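Long-range contacts in putative Nitroreductase (Anabaena variabilis ATCC 29413, PDB 3EO7), which binds flavin mononucleotide and is probably an FMN-dependent oxidoreductase of the nitroreductase family: residues F213-N219 and A231-L235; F274-I280 and D450-Y455. All blocks are in the same frame, centred on the assembly; numbering follows the deposited sequence.

Contact 1: F213-N219 and A231-L235; sequences FIDEAVN and AIAVL. With ACT (acetate ion), chain Q.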
ATOM      1  N   PHE A 213       3.979  -7.403  15.355  1.00 16.24           N
ATOM      2  CA  PHE A 213       5.043  -6.929  16.239  1.00 16.14           C
ATOM      3  C   PHE A 213       4.404  -6.171  17.406  1.00 16.65           C
ATOM      4  O   PHE A 213       3.262  -5.752  17.312  1.00 16.01           O
ATOM      5  CB  PHE A 213       6.043  -6.031  15.473  1.00 16.07           C
ATOM      6  CG  PHE A 213       5.393  -4.881  14.744  1.00 15.81           C
ATOM      7  CD1 PHE A 213       4.992  -3.744  15.431  1.00 15.79           C
ATOM      8  CD2 PHE A 213       5.177  -4.939  13.388  1.00 15.62           C
ATOM      9  CE1 PHE A 213       4.379  -2.695  14.757  1.00 16.49           C
ATOM     10  CE2 PHE A 213       4.563  -3.902  12.693  1.00 17.38           C
ATOM     11  CZ  PHE A 213       4.167  -2.768  13.379  1.00 15.92           C
ATOM     12  N   ILE A 214       5.184  -5.983  18.464  1.00 14.91           N
ATOM     13  CA  ILE A 214       4.779  -5.273  19.672  1.00 15.46           C
ATOM     14  C   ILE A 214       4.940  -3.782  19.387  1.00 14.15           C
ATOM     15  O   ILE A 214       6.051  -3.239  19.389  1.00 15.72           O
ATOM     16  CB  ILE A 214       5.591  -5.719  20.926  1.00 16.88           C
ATOM     17  CG1 ILE A 214       5.458  -7.247  21.120  1.00 19.92           C
ATOM     18  CG2 ILE A 214       5.127  -4.954  22.158  1.00 17.37           C
ATOM     19  CD1 ILE A 214       6.427  -7.836  22.171  1.00 17.74           C
ATOM     20  N   ASP A 215       3.816  -3.139  19.080  1.00 14.38           N
ATOM     21  CA  ASP A 215       3.842  -1.712  18.695  1.00 13.64           C
ATOM     22  C   ASP A 215       4.616  -0.855  19.669  1.00 15.55           C
ATOM     23  O   ASP A 215       5.448  -0.058  19.257  1.00 13.74           O
ATOM     24  CB  ASP A 215       2.437  -1.143  18.501  1.00 16.02           C
ATOM     25  CG  ASP A 215       1.638  -1.906  17.456  1.00 15.25           C
ATOM     26  OD1 ASP A 215       1.241  -3.068  17.736  1.00 16.48           O
ATOM     27  OD2 ASP A 215       1.395  -1.328  16.381  1.00 17.87           O
ATOM     28  N   GLU A 216       4.325  -1.022  20.955  1.00 16.23           N
ATOM     29  CA  GLU A 216       4.984  -0.242  21.998  1.00 15.30           C
ATOM     30  C   GLU A 216       6.517  -0.327  21.871  1.00 15.30           C
ATOM     31  O   GLU A 216       7.233   0.671  22.022  1.00 16.68           O
ATOM     32  CB  GLU A 216       4.537  -0.740  23.378  1.00 15.84           C
ATOM     33  CG  GLU A 216       5.118   0.053  24.537  1.00 19.64           C
ATOM     34  CD  GLU A 216       4.701  -0.457  25.901  1.00 16.29           C
ATOM     35  OE1 GLU A 216       4.079  -1.537  26.023  1.00 21.00           O
ATOM     36  OE2 GLU A 216       5.042   0.234  26.881  1.00 22.37           O
ATOM     37  N   ALA A 217       7.010  -1.544  21.649  1.00 14.93           N
ATOM     38  CA  ALA A 217       8.439  -1.831  21.559  1.00 14.85           C
ATOM     39  C   ALA A 217       9.079  -1.261  20.338  1.00 15.70           C
ATOM     40  O   ALA A 217      10.198  -0.731  20.401  1.00 16.83           O
ATOM     41  CB  ALA A 217       8.686  -3.355  21.624  1.00 13.77           C
ATOM     42  N   VAL A 218       8.402  -1.382  19.200  1.00 16.28           N
ATOM     43  CA  VAL A 218       8.953  -0.855  17.960  1.00 14.60           C
ATOM     44  C   VAL A 218       8.974   0.665  18.026  1.00 16.50           C
ATOM     45  O   VAL A 218       9.967   1.295  17.653  1.00 14.10           O
ATOM     46  CB  VAL A 218       8.192  -1.354  16.742  1.00 14.25           C
ATOM     47  CG1 VAL A 218       8.740  -0.700  15.471  1.00 15.04           C
ATOM     48  CG2 VAL A 218       8.247  -2.906  16.643  1.00 17.89           C
ATOM     49  N   ASN A 219       7.897   1.261  18.528  1.00 15.82           N
ATOM     50  CA  ASN A 219       7.818   2.719  18.602  1.00 15.41           C
ATOM     51  C   ASN A 219       8.846   3.251  19.586  1.00 16.00           C
ATOM     52  O   ASN A 219       9.463   4.265  19.345  1.00 18.44           O
ATOM     53  CB  ASN A 219       6.388   3.180  18.879  1.00 13.11           C
ATOM     54  CG  ASN A 219       5.443   2.810  17.721  1.00 15.78           C
ATOM     55  OD1 ASN A 219       5.908   2.657  16.577  1.00 16.50           O
ATOM     56  ND2 ASN A 219       4.156   2.608  18.013  1.00 16.76           N
ATOM     57  N   ALA A 231       4.683   2.793  14.053  1.00 16.60           N
ATOM     58  CA  ALA A 231       5.108   1.767  13.120  1.00 16.01           C
ATOM     59  C   ALA A 231       3.922   0.901  12.670  1.00 15.30           C
ATOM     60  O   ALA A 231       3.111   0.477  13.496  1.00 17.39           O
ATOM     61  CB  ALA A 231       6.155   0.876  13.798  1.00 13.20           C
ATOM     62  N   ILE A 232       3.809   0.667  11.360  1.00 15.32           N
ATOM     63  CA  ILE A 232       2.777  -0.244  10.868  1.00 15.08           C
ATOM     64  C   ILE A 232       3.312  -1.408  10.017  1.00 16.85           C
ATOM     65  O   ILE A 232       2.570  -2.334   9.708  1.00 16.41           O
ATOM     66  CB  ILE A 232       1.557   0.477  10.236  1.00 15.60           C
ATOM     67  CG1 ILE A 232       2.000   1.422   9.131  1.00 16.57           C
ATOM     68  CG2 ILE A 232       0.753   1.202  11.353  1.00 18.26           C
ATOM     69  CD1 ILE A 232       0.837   2.135   8.391  1.00 14.45           C
ATOM     70  N   ALA A 233       4.588  -1.361   9.649  1.00 15.68           N
ATOM     71  CA  ALA A 233       5.221  -2.461   8.952  1.00 14.61           C
ATOM     72  C   ALA A 233       6.729  -2.463   9.236  1.00 14.10           C
ATOM     73  O   ALA A 233       7.373  -1.419   9.192  1.00 16.05           O
ATOM     74  CB  ALA A 233       4.972  -2.412   7.414  1.00 13.70           C
ATOM     75  N   VAL A 234       7.249  -3.653   9.530  1.00 14.33           N
ATOM     76  CA  VAL A 234       8.671  -3.932   9.740  1.00 15.12           C
ATOM     77  C   VAL A 234       9.083  -4.855   8.580  1.00 15.17           C
ATOM     78  O   VAL A 234       8.424  -5.852   8.320  1.00 16.71           O
ATOM     79  CB  VAL A 234       8.970  -4.540  11.121  1.00 16.97           C
ATOM     80  CG1 VAL A 234      10.458  -4.949  11.235  1.00 15.20           C
ATOM     81  CG2 VAL A 234       8.581  -3.532  12.264  1.00 13.54           C
ATOM     82  N   LEU A 235      10.159  -4.497   7.901  1.00 14.46           N
ATOM     83  CA  LEU A 235      10.615  -5.240   6.724  1.00 15.47           C
ATOM     84  C   LEU A 235      12.120  -5.478   6.682  1.00 16.43           C
ATOM     85  O   LEU A 235      12.863  -4.680   6.126  1.00 16.83           O
ATOM     86  CB  LEU A 235      10.158  -4.548   5.410  1.00 20.21           C
ATOM     87  CG  LEU A 235       8.676  -4.220   5.223  1.00 28.83           C
ATOM     88  CD1 LEU A 235       8.363  -2.792   5.596  1.00 20.88           C
ATOM     89  CD2 LEU A 235       8.257  -4.460   3.767  1.00 22.43           C
TER
HETATM   90  C   ACT Q 715       2.059   2.304  21.008  1.00 24.18           C
HETATM   91  O   ACT Q 715       3.220   2.689  20.671  1.00 18.87           O
HETATM   92  OXT ACT Q 715       1.147   2.247  20.024  1.00 29.56           O
HETATM   93  CH3 ACT Q 715       1.896   2.116  22.521  1.00 22.69           C
HETATM   94  O   HOH W   1       2.314   1.319  16.048  1.00 14.16           O

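Contact 2: F274-I280 and D450-Y455; sequences FHHHTQI and DRVYRY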
ATOM      1  N   PHE A 274      -8.324   4.081  17.849  1.00 14.17           N
ATOM      2  CA  PHE A 274      -8.270   2.859  17.055  1.00 14.42           C
ATOM      3  C   PHE A 274      -6.836   2.324  16.884  1.00 14.59           C
ATOM      4  O   PHE A 274      -6.599   1.113  17.061  1.00 15.09           O
ATOM      5  CB  PHE A 274      -8.956   3.074  15.720  1.00 17.48           C
ATOM      6  CG  PHE A 274      -9.098   1.832  14.904  1.00 15.21           C
ATOM      7  CD1 PHE A 274      -9.646   0.679  15.437  1.00 16.51           C
ATOM      8  CD2 PHE A 274      -8.753   1.840  13.563  1.00 18.76           C
ATOM      9  CE1 PHE A 274      -9.791  -0.479  14.652  1.00 15.98           C
ATOM     10  CE2 PHE A 274      -8.933   0.696  12.773  1.00 19.76           C
ATOM     11  CZ  PHE A 274      -9.424  -0.467  13.334  1.00 17.28           C
ATOM     12  N   HIS A 275      -5.895   3.214  16.639  1.00 15.75           N
ATOM     13  CA  HIS A 275      -4.507   2.781  16.480  1.00 16.46           C
ATOM     14  C   HIS A 275      -3.984   2.165  17.779  1.00 16.61           C
ATOM     15  O   HIS A 275      -3.342   1.126  17.758  1.00 15.56           O
ATOM     16  CB  HIS A 275      -3.574   3.907  16.050  1.00 16.45           C
ATOM     17  CG  HIS A 275      -2.195   3.425  15.773  1.00 17.05           C
ATOM     18  ND1 HIS A 275      -1.877   2.723  14.627  1.00 16.13           N
ATOM     19  CD2 HIS A 275      -1.074   3.438  16.540  1.00 18.89           C
ATOM     20  CE1 HIS A 275      -0.610   2.336  14.701  1.00 17.05           C
ATOM     21  NE2 HIS A 275      -0.095   2.786  15.835  1.00 14.96           N
ATOM     22  N   HIS A 276      -4.297   2.785  18.915  1.00 16.23           N
ATOM     23  CA  HIS A 276      -3.839   2.258  20.184  1.00 15.72           C
ATOM     24  C   HIS A 276      -4.628   1.061  20.689  1.00 16.52           C
ATOM     25  O   HIS A 276      -4.219   0.427  21.656  1.00 17.55           O
ATOM     26  CB  HIS A 276      -3.806   3.354  21.233  1.00 14.63           C
ATOM     27  CG  HIS A 276      -2.665   4.297  21.042  1.00 14.92           C
ATOM     28  ND1 HIS A 276      -1.571   4.317  21.891  1.00 17.82           N
ATOM     29  CD2 HIS A 276      -2.413   5.205  20.070  1.00 16.51           C
ATOM     30  CE1 HIS A 276      -0.716   5.236  21.467  1.00 16.26           C
ATOM     31  NE2 HIS A 276      -1.187   5.772  20.349  1.00 15.81           N
ATOM     32  N   HIS A 277      -5.734   0.743  20.011  1.00 15.15           N
ATOM     33  CA  HIS A 277      -6.532  -0.413  20.358  1.00 16.50           C
ATOM     34  C   HIS A 277      -6.472  -1.514  19.282  1.00 18.61           C
ATOM     35  O   HIS A 277      -7.367  -2.356  19.178  1.00 18.92           O
ATOM     36  CB  HIS A 277      -7.956  -0.003  20.688  1.00 16.51           C
ATOM     37  CG  HIS A 277      -8.073   0.728  21.987  1.00 13.12           C
ATOM     38  ND1 HIS A 277      -7.635   2.029  22.139  1.00 15.99           N
ATOM     39  CD2 HIS A 277      -8.554   0.343  23.192  1.00 16.46           C
ATOM     40  CE1 HIS A 277      -7.839   2.412  23.384  1.00 16.07           C
ATOM     41  NE2 HIS A 277      -8.413   1.419  24.043  1.00 12.88           N
ATOM     42  N   THR A 278      -5.422  -1.464  18.461  1.00 17.40           N
ATOM     43  CA  THR A 278      -5.133  -2.515  17.502  1.00 18.34           C
ATOM     44  C   THR A 278      -3.698  -2.988  17.702  1.00 16.25           C
ATOM     45  O   THR A 278      -3.106  -3.644  16.838  1.00 17.13           O
ATOM     46  CB  THR A 278      -5.342  -2.097  16.042  1.00 17.08           C
ATOM     47  OG1 THR A 278      -4.722  -0.835  15.776  1.00 17.50           O
ATOM     48  CG2 THR A 278      -6.856  -2.027  15.722  1.00 16.10           C
ATOM     49  N   GLN A 279      -3.125  -2.679  18.843  1.00 19.73           N
ATOM     50  CA  GLN A 279      -1.775  -3.113  19.078  1.00 18.36           C
ATOM     51  C   GLN A 279      -1.665  -4.584  19.459  1.00 17.97           C
ATOM     52  O   GLN A 279      -2.648  -5.273  19.806  1.00 18.08           O
ATOM     53  CB  GLN A 279      -1.053  -2.175  20.097  1.00 24.80           C
ATOM     54  CG  GLN A 279      -1.696  -2.029  21.380  1.00 21.27           C
ATOM     55  CD  GLN A 279      -0.988  -1.017  22.300  1.00 21.36           C
ATOM     56  OE1 GLN A 279       0.188  -1.206  22.662  1.00 19.30           O
ATOM     57  NE2 GLN A 279      -1.730   0.023  22.732  1.00 16.62           N
ATOM     58  N   ILE A 280      -0.449  -5.077  19.328  1.00 18.30           N
ATOM     59  CA  ILE A 280      -0.075  -6.376  19.803  1.00 18.41           C
ATOM     60  C   ILE A 280       0.841  -6.169  20.996  1.00 19.18           C
ATOM     61  O   ILE A 280       1.704  -5.282  21.006  1.00 17.46           O
ATOM     62  CB  ILE A 280       0.622  -7.179  18.728  1.00 17.55           C
ATOM     63  CG1 ILE A 280      -0.425  -7.674  17.720  1.00 15.44           C
ATOM     64  CG2 ILE A 280       1.366  -8.376  19.317  1.00 20.11           C
ATOM     65  CD1 ILE A 280       0.161  -8.353  16.495  1.00 18.61           C
ATOM     66  N   ASP A 450      -8.909  -6.963  15.527  1.00 15.24           N
ATOM     67  CA  ASP A 450      -9.162  -5.642  14.967  1.00 14.67           C
ATOM     68  C   ASP A 450      -8.011  -5.085  14.156  1.00 14.67           C
ATOM     69  O   ASP A 450      -8.230  -4.292  13.265  1.00 15.15           O
ATOM     70  CB  ASP A 450      -9.591  -4.666  16.051  1.00 15.38           C
ATOM     71  CG  ASP A 450     -10.919  -5.055  16.647  1.00 18.93           C
ATOM     72  OD1 ASP A 450     -11.923  -4.976  15.903  1.00 18.57           O
ATOM     73  OD2 ASP A 450     -10.927  -5.428  17.842  1.00 22.45           O
ATOM     74  N   ARG A 451      -6.795  -5.504  14.490  1.00 13.97           N
ATOM     75  CA  ARG A 451      -5.590  -5.097  13.735  1.00 15.44           C
ATOM     76  C   ARG A 451      -5.656  -5.502  12.266  1.00 16.02           C
ATOM     77  O   ARG A 451      -4.943  -4.954  11.443  1.00 14.72           O
ATOM     78  CB  ARG A 451      -4.356  -5.682  14.411  1.00 14.36           C
ATOM     79  CG  ARG A 451      -2.989  -5.297  13.805  1.00 15.27           C
ATOM     80  CD  ARG A 451      -1.930  -6.155  14.472  1.00 15.81           C
ATOM     81  NE  ARG A 451      -0.510  -5.823  14.189  1.00 13.96           N
ATOM     82  CZ  ARG A 451       0.217  -4.985  14.949  1.00 17.30           C
ATOM     83  NH1 ARG A 451      -0.338  -4.337  15.974  1.00 17.25           N
ATOM     84  NH2 ARG A 451       1.495  -4.801  14.688  1.00 16.49           N
ATOM     85  N   VAL A 452      -6.521  -6.459  11.917  1.00 16.46           N
ATOM     86  CA  VAL A 452      -6.662  -6.870  10.520  1.00 15.82           C
ATOM     87  C   VAL A 452      -7.021  -5.670   9.639  1.00 15.96           C
ATOM     88  O   VAL A 452      -6.681  -5.647   8.454  1.00 16.03           O
ATOM     89  CB  VAL A 452      -7.728  -7.989  10.312  1.00 13.96           C
ATOM     90  CG1 VAL A 452      -9.179  -7.423  10.380  1.00 14.38           C
ATOM     91  CG2 VAL A 452      -7.444  -8.750   8.951  1.00 15.44           C
ATOM     92  N   TYR A 453      -7.655  -4.650  10.222  1.00 14.92           N
ATOM     93  CA  TYR A 453      -8.024  -3.465   9.471  1.00 14.64           C
ATOM     94  C   TYR A 453      -6.803  -2.846   8.805  1.00 13.47           C
ATOM     95  O   TYR A 453      -6.878  -2.400   7.639  1.00 16.03           O
ATOM     96  CB  TYR A 453      -8.722  -2.449  10.386  1.00 16.49           C
ATOM     97  CG  TYR A 453      -9.583  -1.458   9.630  1.00 11.59           C
ATOM     98  CD1 TYR A 453     -10.886  -1.758   9.299  1.00 16.52           C
ATOM     99  CD2 TYR A 453      -9.083  -0.224   9.269  1.00 15.33           C
ATOM    100  CE1 TYR A 453     -11.706  -0.850   8.620  1.00 18.00           C
ATOM    101  CE2 TYR A 453      -9.883   0.703   8.633  1.00 15.62           C
ATOM    102  CZ  TYR A 453     -11.195   0.361   8.284  1.00 17.86           C
ATOM    103  OH  TYR A 453     -11.968   1.280   7.648  1.00 16.00           O
ATOM    104  N   ARG A 454      -5.692  -2.765   9.551  1.00 17.25           N
ATOM    105  CA  ARG A 454      -4.436  -2.266   8.992  1.00 17.33           C
ATOM    106  C   ARG A 454      -3.988  -3.136   7.806  1.00 16.90           C
ATOM    107  O   ARG A 454      -3.632  -2.647   6.760  1.00 15.40           O
ATOM    108  CB  ARG A 454      -3.311  -2.362  10.025  1.00 16.90           C
ATOM    109  CG  ARG A 454      -3.531  -1.617  11.286  1.00 19.11           C
ATOM    110  CD  ARG A 454      -2.221  -1.725  12.097  1.00 20.30           C
ATOM    111  NE  ARG A 454      -2.402  -1.258  13.445  1.00 20.93           N
ATOM    112  CZ  ARG A 454      -1.430  -1.227  14.368  1.00 19.81           C
ATOM    113  NH1 ARG A 454      -0.205  -1.638  14.059  1.00 18.35           N
ATOM    114  NH2 ARG A 454      -1.699  -0.776  15.576  1.00 18.47           N
ATOM    115  N   TYR A 455      -4.032  -4.443   8.027  1.00 15.45           N
ATOM    116  CA  TYR A 455      -3.544  -5.424   7.060  1.00 15.76           C
ATOM    117  C   TYR A 455      -4.314  -5.344   5.761  1.00 16.22           C
ATOM    118  O   TYR A 455      -3.736  -5.395   4.672  1.00 15.70           O
ATOM    119  CB  TYR A 455      -3.629  -6.840   7.597  1.00 16.24           C
ATOM    120  CG  TYR A 455      -2.860  -7.145   8.885  1.00 13.89           C
ATOM    121  CD1 TYR A 455      -1.690  -6.468   9.228  1.00 17.04           C
ATOM    122  CD2 TYR A 455      -3.246  -8.210   9.697  1.00 17.26           C
ATOM    123  CE1 TYR A 455      -0.991  -6.802  10.339  1.00 14.66           C
ATOM    124  CE2 TYR A 455      -2.540  -8.563  10.850  1.00 16.80           C
ATOM    125  CZ  TYR A 455      -1.393  -7.843  11.173  1.00 14.70           C
ATOM    126  OH  TYR A 455      -0.638  -8.164  12.293  1.00 15.74           O
TER
HETATM  127  O   HOH W   2      -0.681   0.371  18.077  1.00 21.32           O
HETATM  128  O   HOH W   3      -8.577  -4.723  19.495  1.00 27.18           O

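Contact 1: F213-N219 and A231-L235
N219 meets A231 through its side-chain amide. OD1 accepts the backbone N-H of A231, with A231 N to N219 OD1 at 2.8 Å and a nearly straight N-H...O angle of 173°. The donor sits slightly out of the carbonyl plane. N219 CG lies anti to its own carbonyl carbon (chi1 -64°), which sets it beside the backbone N and brings the amide to the strand. The other end of the amide, ND2, donates to a bound acetate, probably from the crystallisation liquor, and to a water. That water also gives hydrogen bonds to D215 OD2 and to A231 O, each 2.8 Å from it. D215 OD1 and OD2 also form salt bridges, with R451 and R454. With an alanine here in place of the asparagine, A231 N would probably lose its side-chain acceptor and the water one partner. Helix 215-222 packs here against strand 229-239 of the seven-stranded antiparallel sheet in the first nitroreductase-family region. The axes of 215-219 and 231-235 cross at 84° and approach to 8.9 Å. I232 and A233 both pair with V166 and form a classic beta bulge. F213 aims its ring at the strand. Its CG stands between the backbone N and carbonyl carbon, which turns the ring toward A231-V234. V234 CG2 makes a CH-pi contact over one face, 4.2 Å from the centroid of the F213 ring. The ring edge meets the strand backbone, with F213 CZ 3.4 Å from A231 O. On the V234 CG2 side of the ring, V218 CG1 presses tightly on A231 CB at 3.5 Å.

Contact 2: F274-I280 and D450-Y455
R451 and R454 reach from segment 450-455, which leads into helix 452-473, to the turn that follows helix 270-276. Segment 450-455 lies in the second nitroreductase-family region, and the contact joins it to the end of helix 270-276. R451 NH1 donates to T278 O at 3.0 Å, in the carbonyl plane and on a lone pair. The R451 chain is extended from CG to NE, and its CB, CG and CD run past the same oxygen. R454 NH2 donates to T278 OG1, also at 3.0 Å, with the hydroxyl tilted from the guanidinium plane. Weak bonds add to this grip, from R454 NE to T278 OG1 and from R454 NH2 to H275 O. A water bridges R454 NH2 and H275 O as well. The stronger partner of both arginines is D215, which takes a salt bridge from each and probably offsets their charge. The R454 guanidinium lies over one face of the H275 ring, the planes 10° apart and R454 NH2 3.4 Å from H275 CE1. H275 ND1 is itself bonded to the hydroxyl of Y182. The R451 guanidinium has R454 NH1 over one face and I280 CD1 over the other, with I280 CD1 3.5 Å from R451 NE. Farther out, T278 CG2 packs on D450, 3.8 Å from D450 CB. F274 turns its edge to the face of Y453 in an offset edge-to-face pair, planes at 80° and ring centroids 5.4 Å apart. F274 CG is anti to the backbone N (chi1 -173°), and this carries the ring tip to Y453, where F274 CZ stops 3.6 Å from Y453 CB.

In the fold
The two contacts lie on the same side of the chain's centre, their own centres about 12 Å apart. Contact 1 closes before contact 2 opens. Strand 229-239 of contact 1 is followed in the chain by helix 270-276 of contact 2. Contact 1 is local to the first nitroreductase-family region, whereas contact 2 brings in helix 452-473 of the second from far along the sequence. D215 joins them directly. Its OD1 meets R451 NH1 at 2.7 Å and its OD2 meets R454 NH1 at 2.8 Å. The two family regions of this single chain are thus linked by buried salt bridges. The side chains of I232 and Y453 are each about 12 Å from the bound FMN.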